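Local coordinates for protein insecticyanin-A (Manduca sexta, PDB 1Z24) that binds the bile pigment biliverdin IX gamma and, together with lipoprotein-bound carotenes, gives hornworms the green colouring that camouflages them, at residues Val89-Phe94 with Val98-Pro103; Asn118-Pro123 with Ala127-Ala132. All blocks are in the same frame, centred on the assembly; numbering follows the deposited sequence.

Contact 1: Val89-Phe94 with Val98-Pro103. With BLV (biliverdin IX gamma chromophore), chain B.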
# COMPACT_ATOMS: atom_id res chain seq x y z
N VAL A 89 -0.41 -21.17 9.96
CA VAL A 89 1.00 -21.50 9.92
C VAL A 89 1.20 -22.96 9.59
O VAL A 89 0.48 -23.79 10.14
CB VAL A 89 1.59 -21.31 11.31
CG1 VAL A 89 3.12 -21.59 11.31
CG2 VAL A 89 1.13 -19.95 11.86
N MET A 90 2.17 -23.22 8.69
CA MET A 90 2.55 -24.53 8.24
C MET A 90 3.98 -24.71 8.68
O MET A 90 4.83 -23.89 8.37
CB MET A 90 2.46 -24.62 6.74
CG MET A 90 1.00 -24.44 6.31
SD MET A 90 0.86 -24.80 4.53
CE MET A 90 1.81 -23.43 3.74
N THR A 91 4.22 -25.75 9.45
CA THR A 91 5.53 -25.97 9.93
C THR A 91 6.03 -27.23 9.36
O THR A 91 5.41 -28.31 9.46
CB THR A 91 5.45 -26.13 11.41
OG1 THR A 91 4.91 -24.94 11.99
CG2 THR A 91 6.84 -26.44 11.95
N PHE A 92 7.17 -27.06 8.76
CA PHE A 92 7.90 -28.16 8.11
C PHE A 92 9.32 -28.31 8.67
O PHE A 92 9.95 -27.32 9.00
CB PHE A 92 8.08 -27.92 6.60
CG PHE A 92 6.76 -27.86 5.94
CD1 PHE A 92 6.01 -29.02 5.72
CD2 PHE A 92 6.24 -26.60 5.62
CE1 PHE A 92 4.76 -28.92 5.12
CE2 PHE A 92 4.99 -26.48 5.00
CZ PHE A 92 4.28 -27.65 4.77
N LYS A 93 9.84 -29.53 8.77
CA LYS A 93 11.18 -29.70 9.29
C LYS A 93 12.08 -30.39 8.28
O LYS A 93 11.69 -31.41 7.73
CB LYS A 93 11.15 -30.55 10.53
CG LYS A 93 10.36 -29.93 11.67
CD LYS A 93 10.14 -30.86 12.87
CE LYS A 93 9.51 -30.17 14.07
NZ LYS A 93 8.55 -31.05 14.75
N PHE A 94 13.28 -29.82 8.04
CA PHE A 94 14.23 -30.42 7.14
C PHE A 94 15.36 -30.68 8.07
O PHE A 94 16.11 -29.74 8.35
CB PHE A 94 14.63 -29.37 6.14
CG PHE A 94 13.41 -28.96 5.45
CD1 PHE A 94 12.72 -27.85 5.95
CD2 PHE A 94 12.94 -29.66 4.33
CE1 PHE A 94 11.56 -27.41 5.33
CE2 PHE A 94 11.77 -29.22 3.70
CZ PHE A 94 11.09 -28.11 4.21
N VAL A 98 13.86 -25.73 10.73
CA VAL A 98 12.43 -25.64 10.94
C VAL A 98 11.87 -24.42 10.22
O VAL A 98 12.34 -23.29 10.40
CB VAL A 98 12.06 -25.59 12.43
CG1 VAL A 98 10.69 -25.01 12.63
CG2 VAL A 98 12.15 -26.94 13.10
N VAL A 99 10.87 -24.65 9.38
CA VAL A 99 10.24 -23.59 8.63
C VAL A 99 8.77 -23.37 9.08
O VAL A 99 8.01 -24.32 9.30
CB VAL A 99 10.36 -24.03 7.19
CG1 VAL A 99 9.43 -23.22 6.33
CG2 VAL A 99 11.84 -23.90 6.72
N ASN A 100 8.41 -22.09 9.23
CA ASN A 100 7.07 -21.66 9.62
C ASN A 100 6.47 -20.76 8.54
O ASN A 100 6.69 -19.56 8.51
CB ASN A 100 7.05 -20.95 10.92
CG ASN A 100 7.49 -21.91 12.00
OD1 ASN A 100 6.82 -22.85 12.37
ND2 ASN A 100 8.67 -21.73 12.48
N LEU A 101 5.71 -21.36 7.63
CA LEU A 101 5.08 -20.62 6.55
C LEU A 101 3.72 -20.08 6.96
O LEU A 101 2.91 -20.76 7.62
CB LEU A 101 4.98 -21.37 5.21
CG LEU A 101 6.32 -22.03 4.83
CD1 LEU A 101 6.14 -22.81 3.53
CD2 LEU A 101 7.40 -20.95 4.59
N VAL A 102 3.49 -18.83 6.53
CA VAL A 102 2.27 -18.20 6.89
C VAL A 102 1.45 -17.60 5.77
O VAL A 102 1.59 -16.41 5.50
CB VAL A 102 2.59 -17.09 7.96
CG1 VAL A 102 1.30 -16.46 8.47
CG2 VAL A 102 3.37 -17.59 9.16
N PRO A 103 0.56 -18.37 5.17
CA PRO A 103 -0.27 -17.79 4.14
C PRO A 103 -1.45 -17.01 4.73
O PRO A 103 -2.03 -17.36 5.75
CB PRO A 103 -0.85 -18.98 3.38
CG PRO A 103 -0.17 -20.22 3.95
CD PRO A 103 0.28 -19.82 5.34
NA BLV B . 5.02 -21.25 0.18
C1A BLV B . 6.08 -20.48 0.52
C2A BLV B . 5.74 -19.39 1.42
C3A BLV B . 4.41 -19.52 1.66
C4A BLV B . 3.96 -20.68 0.86
CMA BLV B . 3.44 -18.60 2.50
OA BLV B . 7.20 -20.70 0.10
CAA BLV B . 6.67 -18.35 1.92
CBA BLV B . 6.81 -17.43 0.74
CGA BLV B . 7.91 -16.42 1.04
O1A BLV B . 7.66 -15.29 1.37
O2A BLV B . 9.04 -16.77 0.99
CHB BLV B . 2.63 -21.09 0.81
NB BLV B . 2.74 -23.07 -0.62
C1B BLV B . 2.06 -22.03 -0.03
C2B BLV B . 0.66 -22.08 -0.36
C3B BLV B . 0.51 -23.14 -1.15
C4B BLV B . 1.83 -23.75 -1.33
CMB BLV B . -0.42 -21.12 0.12
CAB BLV B . -0.77 -23.61 -1.78
CBB BLV B . -0.63 -24.02 -3.08
CHC BLV B . 2.05 -24.93 -2.06
NC BLV B . 4.43 -25.36 -2.05
C1C BLV B . 3.14 -25.73 -2.22
C2C BLV B . 3.04 -27.13 -2.66
C3C BLV B . 4.26 -27.69 -2.73
C4C BLV B . 5.17 -26.54 -2.34
CMC BLV B . 1.78 -27.83 -2.86
CAC BLV B . 4.78 -29.08 -3.14
CBC BLV B . 5.96 -29.54 -2.67
CHD BLV B . 6.60 -26.59 -2.35
ND BLV B . 7.05 -25.11 -0.43
C1D BLV B . 7.48 -25.96 -1.48
C2D BLV B . 8.97 -26.09 -1.47
C3D BLV B . 9.44 -25.33 -0.42
C4D BLV B . 8.25 -24.76 0.19
CMD BLV B . 9.83 -26.88 -2.40
OD BLV B . 8.30 -24.04 1.16
CAD BLV B . 10.84 -25.16 -0.00
CBD BLV B . 11.08 -26.03 1.22
CGD BLV B . 12.48 -25.74 1.86
O1D BLV B . 13.42 -26.42 1.57
O2D BLV B . 12.65 -24.82 2.64
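In the biliverdin pocket, M90 and P103 meet at about a right angle, the methionine methyl CE reaching the proline CG at 3.8 Å. A bend about CG-SD (chi3 -67°) turns CE back to this spot, where it also lies 3.8 Å from the chromophore's methine carbon CHB; a flexible thioether suits such a shared position. The branched L101 reaches the chromophore with both methyls, CD1 near OD and C1A, CD2 beside C2A and CAA of ring A and its propionate. F94 lays one ring face against the ring D propionate, its CZ 3.6 Å from CGD, as V99 CG2 approaches the ring obliquely. The backbones form one antiparallel hairpin of the lipocalin barrel, M90 with L101 and F92 with V99 being its hydrogen-bonded pairs. V99 N points almost straight at F92 O (2.8 Å, 178°). The other face of the hairpin carries T91 and N100, side by side in a non-hydrogen-bonded pair. There the threonine OG1 donates to N100 OD1 at 2.9 Å, in the carbonyl plane. Replacing T91 with a valine would probably leave N100 OD1 without this donor and the amide freer to turn. Nearby, K93 CG and V98 CG2 touch.

Contact 2: Asn118-Pro123 with Ala127-Ala132. With BLV (biliverdin IX gamma chromophore), chain B.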
# COMPACT_ATOMS: atom_id res chain seq x y z
N ASN A 118 0.83 -13.48 0.58
CA ASN A 118 1.88 -13.22 1.56
C ASN A 118 2.71 -12.05 1.06
O ASN A 118 2.67 -11.75 -0.12
CB ASN A 118 2.69 -14.34 2.20
CG ASN A 118 4.05 -14.50 1.56
OD1 ASN A 118 4.18 -14.69 0.34
ND2 ASN A 118 5.05 -14.49 2.40
N CYS A 119 3.41 -11.39 1.95
CA CYS A 119 4.25 -10.24 1.69
C CYS A 119 5.45 -10.45 2.54
O CYS A 119 5.36 -10.62 3.74
CB CYS A 119 3.55 -8.88 2.00
SG CYS A 119 4.66 -7.55 1.45
N ASP A 120 6.59 -10.49 1.89
CA ASP A 120 7.88 -10.71 2.52
C ASP A 120 8.75 -9.47 2.40
O ASP A 120 9.16 -9.10 1.29
CB ASP A 120 8.49 -11.88 1.73
CG ASP A 120 9.73 -12.47 2.37
OD1 ASP A 120 9.95 -13.67 2.36
OD2 ASP A 120 10.53 -11.61 2.95
N TYR A 121 9.02 -8.83 3.54
CA TYR A 121 9.83 -7.61 3.51
C TYR A 121 11.33 -7.85 3.65
O TYR A 121 11.74 -8.54 4.56
CB TYR A 121 9.28 -6.52 4.51
CG TYR A 121 10.13 -5.23 4.49
CD1 TYR A 121 10.06 -4.31 3.44
CD2 TYR A 121 11.02 -4.92 5.51
CE1 TYR A 121 10.86 -3.17 3.41
CE2 TYR A 121 11.79 -3.75 5.54
CZ TYR A 121 11.73 -2.90 4.46
OH TYR A 121 12.50 -1.82 4.44
N HIS A 122 12.15 -7.30 2.75
CA HIS A 122 13.62 -7.41 2.78
C HIS A 122 14.20 -6.03 3.16
O HIS A 122 14.35 -5.17 2.33
CB HIS A 122 14.08 -7.68 1.37
CG HIS A 122 13.72 -9.06 0.99
ND1 HIS A 122 14.69 -10.05 0.77
CD2 HIS A 122 12.51 -9.64 0.75
CE1 HIS A 122 14.04 -11.18 0.43
NE2 HIS A 122 12.73 -10.97 0.41
N PRO A 123 14.51 -5.80 4.41
CA PRO A 123 15.03 -4.52 4.85
C PRO A 123 16.29 -4.15 4.15
O PRO A 123 16.51 -2.98 3.88
CB PRO A 123 15.31 -4.63 6.32
CG PRO A 123 15.00 -6.07 6.69
CD PRO A 123 14.69 -6.83 5.41
N ALA A 127 12.46 -3.28 0.06
CA ALA A 127 11.43 -3.66 -0.88
C ALA A 127 10.81 -4.97 -0.40
O ALA A 127 11.37 -5.67 0.47
CB ALA A 127 12.02 -3.83 -2.26
N HIS A 128 9.65 -5.31 -0.94
CA HIS A 128 9.03 -6.54 -0.52
C HIS A 128 8.63 -7.32 -1.73
O HIS A 128 8.37 -6.77 -2.83
CB HIS A 128 7.73 -6.32 0.41
CG HIS A 128 6.77 -5.38 -0.27
ND1 HIS A 128 7.02 -4.00 -0.34
CD2 HIS A 128 5.60 -5.64 -0.91
CE1 HIS A 128 6.00 -3.48 -1.02
NE2 HIS A 128 5.13 -4.42 -1.39
N SER A 129 8.59 -8.62 -1.52
CA SER A 129 8.15 -9.48 -2.60
C SER A 129 6.70 -9.87 -2.28
O SER A 129 6.30 -9.93 -1.11
CB SER A 129 8.95 -10.74 -2.86
OG SER A 129 9.19 -11.46 -1.66
N ILE A 130 5.89 -10.13 -3.29
CA ILE A 130 4.51 -10.52 -3.09
C ILE A 130 4.25 -11.91 -3.68
O ILE A 130 4.63 -12.25 -4.82
CB ILE A 130 3.55 -9.52 -3.78
CG1 ILE A 130 3.56 -8.09 -3.12
CG2 ILE A 130 2.14 -10.13 -3.88
CD1 ILE A 130 3.21 -8.15 -1.63
N HIS A 131 3.57 -12.73 -2.91
CA HIS A 131 3.23 -14.04 -3.40
C HIS A 131 1.72 -14.23 -3.34
O HIS A 131 1.09 -13.75 -2.41
CB HIS A 131 3.92 -15.21 -2.73
CG HIS A 131 5.37 -14.95 -2.72
ND1 HIS A 131 6.04 -14.48 -1.60
CD2 HIS A 131 6.27 -15.06 -3.73
CE1 HIS A 131 7.36 -14.34 -1.98
NE2 HIS A 131 7.52 -14.69 -3.25
N ALA A 132 1.13 -14.93 -4.32
CA ALA A 132 -0.31 -15.16 -4.29
C ALA A 132 -0.67 -16.44 -5.00
O ALA A 132 0.04 -16.83 -5.93
CB ALA A 132 -1.09 -14.02 -4.93
NA BLV B . 5.02 -21.25 0.18
C1A BLV B . 6.08 -20.48 0.52
C2A BLV B . 5.74 -19.39 1.42
C3A BLV B . 4.41 -19.52 1.66
C4A BLV B . 3.96 -20.68 0.86
CMA BLV B . 3.44 -18.60 2.50
OA BLV B . 7.20 -20.70 0.10
CAA BLV B . 6.67 -18.35 1.92
CBA BLV B . 6.81 -17.43 0.74
CGA BLV B . 7.91 -16.42 1.04
O1A BLV B . 7.66 -15.29 1.37
O2A BLV B . 9.04 -16.77 0.99
CHB BLV B . 2.63 -21.09 0.81
NB BLV B . 2.74 -23.07 -0.62
C1B BLV B . 2.06 -22.03 -0.03
C2B BLV B . 0.66 -22.08 -0.36
C3B BLV B . 0.51 -23.14 -1.15
C4B BLV B . 1.83 -23.75 -1.33
CMB BLV B . -0.42 -21.12 0.12
CAB BLV B . -0.77 -23.61 -1.78
CBB BLV B . -0.63 -24.02 -3.08
CHC BLV B . 2.05 -24.93 -2.06
NC BLV B . 4.43 -25.36 -2.05
C1C BLV B . 3.14 -25.73 -2.22
C2C BLV B . 3.04 -27.13 -2.66
C3C BLV B . 4.26 -27.69 -2.73
C4C BLV B . 5.17 -26.54 -2.34
CMC BLV B . 1.78 -27.83 -2.86
CAC BLV B . 4.78 -29.08 -3.14
CBC BLV B . 5.96 -29.54 -2.67
CHD BLV B . 6.60 -26.59 -2.35
ND BLV B . 7.05 -25.11 -0.43
C1D BLV B . 7.48 -25.96 -1.48
C2D BLV B . 8.97 -26.09 -1.47
C3D BLV B . 9.44 -25.33 -0.42
C4D BLV B . 8.25 -24.76 0.19
CMD BLV B . 9.83 -26.88 -2.40
OD BLV B . 8.30 -24.04 1.16
CAD BLV B . 10.84 -25.16 -0.00
CBD BLV B . 11.08 -26.03 1.22
CGD BLV B . 12.48 -25.74 1.86
O1D BLV B . 13.42 -26.42 1.57
O2D BLV B . 12.65 -24.82 2.64
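N118 and H131 face each other as a hydrogen-bonded pair in an antiparallel hairpin of the lipocalin barrel, at a place where the strands carry polar residues to the ring A propionate of the biliverdin. The backbone ladder has three hydrogen-bonded pairs: N118 with H131, D120 with S129, and H122 with A127. D120 N meets S129 O almost straight at 3.1 Å, and the last of these rungs, H122 N to A127 O, lies beside the turn that joins the strands.

Among side-chain polar contacts, the amide of N118 and the imidazole of H131 run side by side with their planes 17° apart. H131 ND1 donates in its own ring plane to a lone pair of N118 OD1, at 2.7 Å, though the bond is bent. With its oxygen used in this way, the amide offers ND2 to propionate oxygen O1A, 2.9 Å away and nearly straight at 169°. An asparagine suits the place because it can accept from the ring and donate to the ligand at once. H131 borders the propionate too; its ND1 bond helps to set the rotation of the N118 amide, while NE2, hydrogen-bonded to D2 OD2, holds the ring. The neighbouring carboxylates would probably favour a positively charged imidazole. D120 also borders the propionate, and its CB packs 3.5 Å from S129 OG.

The other face carries C119, Y121, H128 and I130, where sulfur, ring and aliphatic contacts replace hydrogen bonds between the strands' side chains. C119, disulfide-bonded to C9, ties this strand to the N-terminal region. H128 ND1 is hydrogen-bonded to G7 O, so the ring is anchored to that same region, and Y121 presents its ring edge to H128 CB. Trans to its own backbone nitrogen (chi1 -174°), C119 SG lies obliquely to the H128 ring, 4.0 Å from its centroid, and touches I130 CD1 at 3.5 Å.

Contact 1 closes before contact 2 opens along the chain, and their centres lie about 17 Å apart. Strands 88-94, 97-108, 113-122 and 127-136 follow one another as an antiparallel meander in the lipocalin barrel: contact 1 joins the first two, contact 2 the last two, and the pairing of 97-108 with 113-122 bridges them. The two meet directly where V102 O lies 4.1 Å from N118 CB. Both touch the same biliverdin, but differently. The first hairpin gives its tetrapyrrole mostly apolar packing, whereas the second hydrogen-bonds a propionate. N37 and R97 add further hydrogen bonds, R97 from the start of strand 97-108.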